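Local coordinates for protein uncharacterized peptidase Lmo0363 (Listeria monocytogenes, PDB 3L4E) that probably acts as a serine-type peptidase of the S51 (peptidase E-like) family, although its own activity has not been characterised, at residues V15-F18 with T19-E22; E61-I65 with A66-L70; A131-Q134 with T135-S138. All blocks are in the same frame, centred on the assembly; numbering follows the deposited sequence. Where two conformers were deposited one is given.

Interaction 1: V15-F18 with T19-E22; sequences VPLF and TEFE
V15 to F21 make up the whole of the short helix 15-21, held by i to i+4 hydrogen bonds: T19 N to V15 O, E20 N to P16 O, F21 N to L17 O and E22 N to F18 O. The last of these is 2.9 Å from E22 N to F18 O, and E22 is the first residue after the helix. T19 turns its hydroxyl back along the helix. OG1 sits between its own backbone N and carbonyl carbon (chi1 61°), 3.0 Å from P16 O. F18 points CG anti to its backbone N (chi1 -176°). This swings the ring out to the side of the helix, and E22 CB lies over one face, 4.2 Å from F18 CZ. F18 CE1 comes to the edge of the F21 ring, near its plane, 4.5 Å from F21 CD2. L17 and E20 run side by side in the same direction, with L17 CD2 4.1 Å from E20 OE1. R196 forms a salt bridge with E22 OE1, a hydrogen bond to F21 O and a cation-pi contact with F21. The F18 ring reaches L115 and I117 of strand 115-119 and meets F6 and F11 edge-to-face. L17 and E20 rest on strands 191-196 and 199-204, so the helix packs against the main sheet.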
loop_
_atom_site.group_PDB
_atom_site.type_symbol
_atom_site.label_atom_id
_atom_site.label_comp_id
_atom_site.label_asym_id
_atom_site.label_seq_id
_atom_site.Cartn_x
_atom_site.Cartn_y
_atom_site.Cartn_z
ATOM N N VAL A 15 -12.607 2.505 6.427
ATOM C CA VAL A 15 -12.799 3.907 6.075
ATOM C C VAL A 15 -12.908 4.830 7.301
ATOM O O VAL A 15 -12.262 5.882 7.332
ATOM C CB VAL A 15 -13.981 4.100 5.104
ATOM C CG1 VAL A 15 -14.228 5.587 4.842
ATOM C CG2 VAL A 15 -13.708 3.344 3.806
ATOM N N PRO A 16 -13.693 4.439 8.322
ATOM C CA PRO A 16 -13.767 5.325 9.495
ATOM C C PRO A 16 -12.428 5.500 10.218
ATOM O O PRO A 16 -12.208 6.547 10.810
ATOM C CB PRO A 16 -14.785 4.628 10.412
ATOM C CG PRO A 16 -15.624 3.808 9.488
ATOM C CD PRO A 16 -14.669 3.340 8.405
ATOM N N LEU A 17 -11.554 4.499 10.185
ATOM C CA LEU A 17 -10.238 4.673 10.791
ATOM C C LEU A 17 -9.436 5.691 9.998
ATOM O O LEU A 17 -8.678 6.474 10.569
ATOM C CB LEU A 17 -9.482 3.346 10.886
ATOM C CG LEU A 17 -10.191 2.271 11.718
ATOM C CD1 LEU A 17 -9.301 1.040 11.850
ATOM C CD2 LEU A 17 -10.592 2.795 13.102
ATOM N N PHE A 18 -9.612 5.688 8.678
ATOM C CA PHE A 18 -8.942 6.689 7.859
ATOM C C PHE A 18 -9.416 8.113 8.165
ATOM O O PHE A 18 -8.596 9.034 8.269
ATOM C CB PHE A 18 -9.064 6.413 6.356
ATOM C CG PHE A 18 -8.299 7.396 5.522
ATOM C CD1 PHE A 18 -6.907 7.349 5.481
ATOM C CD2 PHE A 18 -8.957 8.388 4.813
ATOM C CE1 PHE A 18 -6.195 8.269 4.743
ATOM C CE2 PHE A 18 -8.257 9.301 4.075
ATOM C CZ PHE A 18 -6.866 9.245 4.035
ATOM N N THR A 19 -10.728 8.307 8.301
ATOM C CA THR A 19 -11.238 9.637 8.618
ATOM C C THR A 19 -10.859 10.073 10.036
ATOM O O THR A 19 -10.750 11.258 10.303
ATOM C CB THR A 19 -12.763 9.751 8.410
ATOM O OG1 THR A 19 -13.438 8.821 9.264
ATOM C CG2 THR A 19 -13.127 9.449 6.969
ATOM N N GLU A 20 -10.662 9.116 10.940
ATOM C CA GLU A 20 -10.071 9.429 12.239
ATOM C C GLU A 20 -8.616 9.873 12.067
ATOM O O GLU A 20 -8.165 10.808 12.708
ATOM C CB GLU A 20 -10.147 8.217 13.181
ATOM C CG GLU A 20 -9.477 8.428 14.523
ATOM C CD GLU A 20 -9.468 7.171 15.377
ATOM O OE1 GLU A 20 -10.322 6.285 15.149
ATOM O OE2 GLU A 20 -8.613 7.072 16.281
ATOM N N PHE A 21 -7.890 9.197 11.185
ATOM C CA PHE A 21 -6.472 9.486 10.958
ATOM C C PHE A 21 -6.234 10.873 10.335
ATOM O O PHE A 21 -5.348 11.619 10.774
ATOM C CB PHE A 21 -5.878 8.381 10.075
ATOM C CG PHE A 21 -4.396 8.493 9.843
ATOM C CD1 PHE A 21 -3.500 8.352 10.892
ATOM C CD2 PHE A 21 -3.896 8.693 8.565
ATOM C CE1 PHE A 21 -2.130 8.435 10.674
ATOM C CE2 PHE A 21 -2.523 8.777 8.336
ATOM C CZ PHE A 21 -1.639 8.648 9.392
ATOM N N GLU A 22 -7.039 11.218 9.325
ATOM C CA GLU A 22 -6.824 12.432 8.534
ATOM C C GLU A 22 -8.094 13.288 8.353
ATOM O O GLU A 22 -9.106 12.786 7.884
ATOM C CB GLU A 22 -6.282 12.022 7.163
ATOM C CG GLU A 22 -5.983 13.167 6.208
ATOM C CD GLU A 22 -4.674 13.867 6.502
ATOM O OE1 GLU A 22 -3.889 13.368 7.336
ATOM O OE2 GLU A 22 -4.422 14.919 5.882
#

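Interaction 2: E61-I65 with A66-L70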
loop_
_atom_site.group_PDB
_atom_site.type_symbol
_atom_site.label_atom_id
_atom_site.label_comp_id
_atom_site.label_asym_id
_atom_site.label_seq_id
_atom_site.Cartn_x
_atom_site.Cartn_y
_atom_site.Cartn_z
ATOM N N GLU A 61 -7.047 10.464 -8.855
ATOM C CA GLU A 61 -6.348 10.502 -10.135
ATOM C C GLU A 61 -5.482 9.260 -10.327
ATOM O O GLU A 61 -4.494 9.065 -9.615
ATOM C CB GLU A 61 -5.483 11.757 -10.222
ATOM C CG GLU A 61 -6.290 13.047 -10.210
ATOM C CD GLU A 61 -5.430 14.282 -10.368
ATOM O OE1 GLU A 61 -4.234 14.137 -10.699
ATOM O OE2 GLU A 61 -5.953 15.397 -10.164
ATOM N N GLU A 62 -5.840 8.431 -11.302
ATOM C CA GLU A 62 -5.124 7.182 -11.518
ATOM C C GLU A 62 -3.719 7.365 -12.105
ATOM O O GLU A 62 -3.487 8.214 -12.968
ATOM C CB GLU A 62 -5.955 6.236 -12.380
ATOM C CG GLU A 62 -7.328 5.978 -11.784
ATOM C CD GLU A 62 -7.840 4.587 -12.073
ATOM O OE1 GLU A 62 -7.160 3.849 -12.822
ATOM O OE2 GLU A 62 -8.920 4.236 -11.549
ATOM N N LEU A 63 -2.790 6.553 -11.611
ATOM C CA LEU A 63 -1.423 6.501 -12.116
ATOM C C LEU A 63 -0.990 5.045 -12.146
ATOM O O LEU A 63 -0.800 4.437 -11.092
ATOM C CB LEU A 63 -0.471 7.311 -11.218
ATOM C CG LEU A 63 1.031 7.260 -11.534
ATOM C CD1 LEU A 63 1.311 7.922 -12.878
ATOM C CD2 LEU A 63 1.871 7.911 -10.426
ATOM N N ASP A 64 -0.873 4.471 -13.344
ATOM C CA ASP A 64 -0.358 3.108 -13.476
ATOM C C ASP A 64 1.134 3.176 -13.792
ATOM O O ASP A 64 1.535 3.503 -14.907
ATOM C CB ASP A 64 -1.123 2.319 -14.546
ATOM C CG ASP A 64 -0.733 0.838 -14.592
ATOM O OD1 ASP A 64 0.171 0.409 -13.842
ATOM O OD2 ASP A 64 -1.341 0.095 -15.388
ATOM N N ILE A 65 1.944 2.892 -12.778
ATOM C CA ILE A 65 3.398 2.874 -12.901
ATOM C C ILE A 65 3.879 1.997 -14.048
ATOM O O ILE A 65 4.928 2.253 -14.630
ATOM C CB ILE A 65 4.047 2.370 -11.592
ATOM C CG1 ILE A 65 3.580 3.221 -10.410
ATOM C CG2 ILE A 65 5.573 2.338 -11.709
ATOM C CD1 ILE A 65 3.872 4.685 -10.566
ATOM N N ALA A 66 3.113 0.962 -14.371
ATOM C CA ALA A 66 3.531 -0.003 -15.381
ATOM C C ALA A 66 3.493 0.555 -16.800
ATOM O O ALA A 66 4.183 0.051 -17.682
ATOM C CB ALA A 66 2.685 -1.270 -15.287
ATOM N N THR A 67 2.697 1.599 -17.019
ATOM C CA THR A 67 2.433 2.068 -18.380
ATOM C C THR A 67 2.733 3.542 -18.655
ATOM O O THR A 67 2.870 3.939 -19.811
ATOM C CB THR A 67 0.969 1.791 -18.787
ATOM O OG1 THR A 67 0.084 2.477 -17.893
ATOM C CG2 THR A 67 0.678 0.304 -18.740
ATOM N N GLU A 68 2.836 4.359 -17.613
ATOM C CA GLU A 68 3.008 5.795 -17.820
ATOM C C GLU A 68 4.462 6.267 -17.773
ATOM O O GLU A 68 5.299 5.679 -17.079
ATOM C CB GLU A 68 2.123 6.584 -16.852
ATOM C CG GLU A 68 0.640 6.402 -17.152
ATOM C CD GLU A 68 -0.258 7.199 -16.232
ATOM O OE1 GLU A 68 -0.539 6.716 -15.117
ATOM O OE2 GLU A 68 -0.692 8.299 -16.628
ATOM N N SER A 69 4.752 7.328 -18.527
ATOM C CA SER A 69 6.097 7.892 -18.607
ATOM C C SER A 69 6.568 8.353 -17.235
ATOM O O SER A 69 5.756 8.567 -16.337
ATOM C CB SER A 69 6.109 9.078 -19.569
ATOM O OG SER A 69 5.393 10.168 -19.013
ATOM N N LEU A 70 7.879 8.503 -17.065
ATOM C CA LEU A 70 8.397 9.008 -15.797
ATOM C C LEU A 70 7.965 10.451 -15.587
ATOM O O LEU A 70 7.820 10.903 -14.449
ATOM C CB LEU A 70 9.918 8.890 -15.723
ATOM C CG LEU A 70 10.426 7.707 -14.898
ATOM C CD1 LEU A 70 9.881 7.761 -13.467
ATOM C CD2 LEU A 70 10.060 6.387 -15.573
HETATM O O HOH W 1 6.150 3.053 -17.145
#
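The side chains of L63 and E68 pass each other at a slant, with the glutamate reaching back along the chain to the leucine. E68 CG is anti to the carbonyl carbon (chi1 -67°) and the chain is extended beyond it. This brings E68 OE1 to D64 N, 2.9 Å away and met nearly along the C-O axis, though the hydrogen bond is bent, 136° at the hydrogen. The fit is tight: E68 OE1 is also 3.1 Å from L63 CD1. The other carboxylate oxygen, OE2, forms a salt bridge with K76. D64 and T67 are likewise set askew to each other. D64 OD1 accepts A66 N at 3.0 Å from above the carboxylate plane, which makes an Asx turn. T35 OG1 is a second partner of that oxygen. D64 O takes T67 N from above its plane at 3.1 Å, closing a type I turn. It also takes E68 N nearly end-on at 3.1 Å, and T67 OG1 only weakly. A water bridges I65 O and E68 O. The turn carries the chain from strand 59-62, an outermost strand of the main sheet, to helix 70-79, where S69 is the N-cap. L63 and I65 pack on I73 of that helix, and I65 also on L97 of helix 90-100.

Interaction 3: A131-Q134 with T135-S138. With SO4 (sulfate ion), chain C.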
loop_
_atom_site.group_PDB
_atom_site.type_symbol
_atom_site.label_atom_id
_atom_site.label_comp_id
_atom_site.label_asym_id
_atom_site.label_seq_id
_atom_site.Cartn_x
_atom_site.Cartn_y
_atom_site.Cartn_z
ATOM N N ALA A 131 10.187 -10.703 0.631
ATOM C CA ALA A 131 10.291 -12.142 0.428
ATOM C C ALA A 131 9.234 -12.907 1.223
ATOM O O ALA A 131 8.694 -13.904 0.746
ATOM C CB ALA A 131 11.698 -12.643 0.768
ATOM N N TYR A 132 8.926 -12.424 2.424
ATOM C CA TYR A 132 8.006 -13.118 3.320
ATOM C C TYR A 132 6.589 -13.264 2.762
ATOM O O TYR A 132 5.807 -14.079 3.258
ATOM C CB TYR A 132 7.958 -12.425 4.686
ATOM C CG TYR A 132 7.281 -11.059 4.687
ATOM C CD1 TYR A 132 5.954 -10.913 5.074
ATOM C CD2 TYR A 132 7.979 -9.916 4.315
ATOM C CE1 TYR A 132 5.338 -9.668 5.085
ATOM C CE2 TYR A 132 7.380 -8.671 4.320
ATOM C CZ TYR A 132 6.057 -8.549 4.708
ATOM O OH TYR A 132 5.470 -7.302 4.719
ATOM N N ILE A 133 6.254 -12.478 1.740
ATOM C CA ILE A 133 4.896 -12.493 1.205
ATOM C C ILE A 133 4.726 -13.475 0.036
ATOM O O ILE A 133 3.634 -13.600 -0.519
ATOM C CB ILE A 133 4.419 -11.056 0.813
ATOM C CG1 ILE A 133 2.913 -10.883 1.051
ATOM C CG2 ILE A 133 4.793 -10.710 -0.620
ATOM C CD1 ILE A 133 2.511 -10.969 2.505
ATOM N N GLN A 134 5.792 -14.194 -0.316
ATOM C CA GLN A 134 5.776 -15.042 -1.511
ATOM C C GLN A 134 4.793 -16.220 -1.497
ATOM O O GLN A 134 4.464 -16.755 -2.557
ATOM C CB GLN A 134 7.184 -15.542 -1.853
ATOM C CG GLN A 134 7.807 -16.439 -0.806
ATOM C CD GLN A 134 9.276 -16.665 -1.069
ATOM O OE1 GLN A 134 10.128 -16.250 -0.284
ATOM N NE2 GLN A 134 9.585 -17.311 -2.190
ATOM N N THR A 135 4.337 -16.639 -0.321
ATOM C CA THR A 135 3.316 -17.686 -0.269
ATOM C C THR A 135 1.904 -17.118 -0.459
ATOM O O THR A 135 0.950 -17.871 -0.660
ATOM C CB THR A 135 3.383 -18.548 1.026
ATOM O OG1 THR A 135 3.310 -17.698 2.178
ATOM C CG2 THR A 135 4.672 -19.359 1.077
HETATM N N MSE A 136 1.761 -15.800 -0.403
HETATM C CA MSE A 136 0.464 -15.205 -0.698
HETATM C C MSE A 136 0.417 -14.714 -2.135
HETATM O O MSE A 136 -0.565 -14.929 -2.849
HETATM C CB MSE A 136 0.141 -14.052 0.250
HETATM C CG MSE A 136 -1.137 -13.307 -0.144
HETATM SE SE MSE A 136 -1.611 -11.836 1.035
HETATM C CE MSE A 136 -1.896 -12.886 2.662
ATOM N N ASP A 137 1.482 -14.044 -2.556
ATOM C CA ASP A 137 1.522 -13.495 -3.906
ATOM C C ASP A 137 2.572 -14.222 -4.733
ATOM O O ASP A 137 3.722 -14.327 -4.313
ATOM C CB ASP A 137 1.889 -12.011 -3.867
ATOM C CG ASP A 137 0.847 -11.160 -3.179
ATOM O OD1 ASP A 137 -0.263 -11.666 -2.900
ATOM O OD2 ASP A 137 1.148 -9.973 -2.921
ATOM N N SER A 138 2.199 -14.696 -5.918
ATOM C CA SER A 138 3.132 -15.460 -6.751
ATOM C C SER A 138 4.226 -14.620 -7.422
ATOM O O SER A 138 3.946 -13.592 -8.037
ATOM C CB SER A 138 2.384 -16.249 -7.824
ATOM O OG SER A 138 3.306 -16.923 -8.669
HETATM S S SO4 C . -1.165 -14.166 -7.490
HETATM O O1 SO4 C . -0.416 -14.554 -8.681
HETATM O O2 SO4 C . -2.595 -14.284 -7.746
HETATM O O3 SO4 C . -0.787 -15.044 -6.391
HETATM O O4 SO4 C . -0.843 -12.783 -7.138
HETATM O O HOH W 2 5.712 -16.634 2.273
#
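The I133 carbonyl is the flat group at the centre of this turn, and it accepts two backbone N-H groups. M136 N stands above its plane, 2.9 Å from I133 O. D137 N comes nearly end-on to I133 O at 3.0 Å, and its bond is almost straight at 172°. The first bond closes a type I turn with Q134 and T135 at its corners, and the second closes the wider i to i+4 turn. Q134 CA makes a CA-H...O contact with D137 O at 3.5 Å. The D137 carboxylate stays near I133, with D137 OD2 4.4 Å from I133 CG2, and OD2 is hydrogen-bonded to T90 OG1. I133 CG1 meets M136 CB at 4.3 Å. M136 is a selenomethionine, modelled in two conformers. In one of them CG is anti to the backbone N (chi1 173°), and the chain runs straight out as far as SE, then bends at chi3, its end leading away from the turn. A water links Y132 O and T135 N. S138 N donates to sulfate O3 at 3.0 Å; the ion probably comes from the crystallisation liquor and is also held by N89. In that M136 conformer the side chain lies about 4 Å from that of H161 and about 6 Å from that of S120, probably the charge relay residues. I133 and D137 pack on F91 of helix 90-100, while T135 and M136 pack on I170 of helix 168-177.

Along the chain the three contacts come in series, interaction 1 first and interaction 3 last. The centres of interactions 1 and 2 are about 27 Å apart. Those of interactions 1 and 3 are about 28 Å apart, and those of interactions 2 and 3 about 24 Å. None touches another. Interactions 1 and 3 lie on opposite sides of the chain's centre. Interaction 1 packs on the seven-strand mixed sheet through strands 115-119, 191-196 and 199-204. Interaction 2 leaves that sheet at its outermost strand 59-62. Interactions 2 and 3 share helix 90-100 as a neighbour. Interaction 3 alone lies close to the probable charge relay residues; the other two are structural packing away from that site.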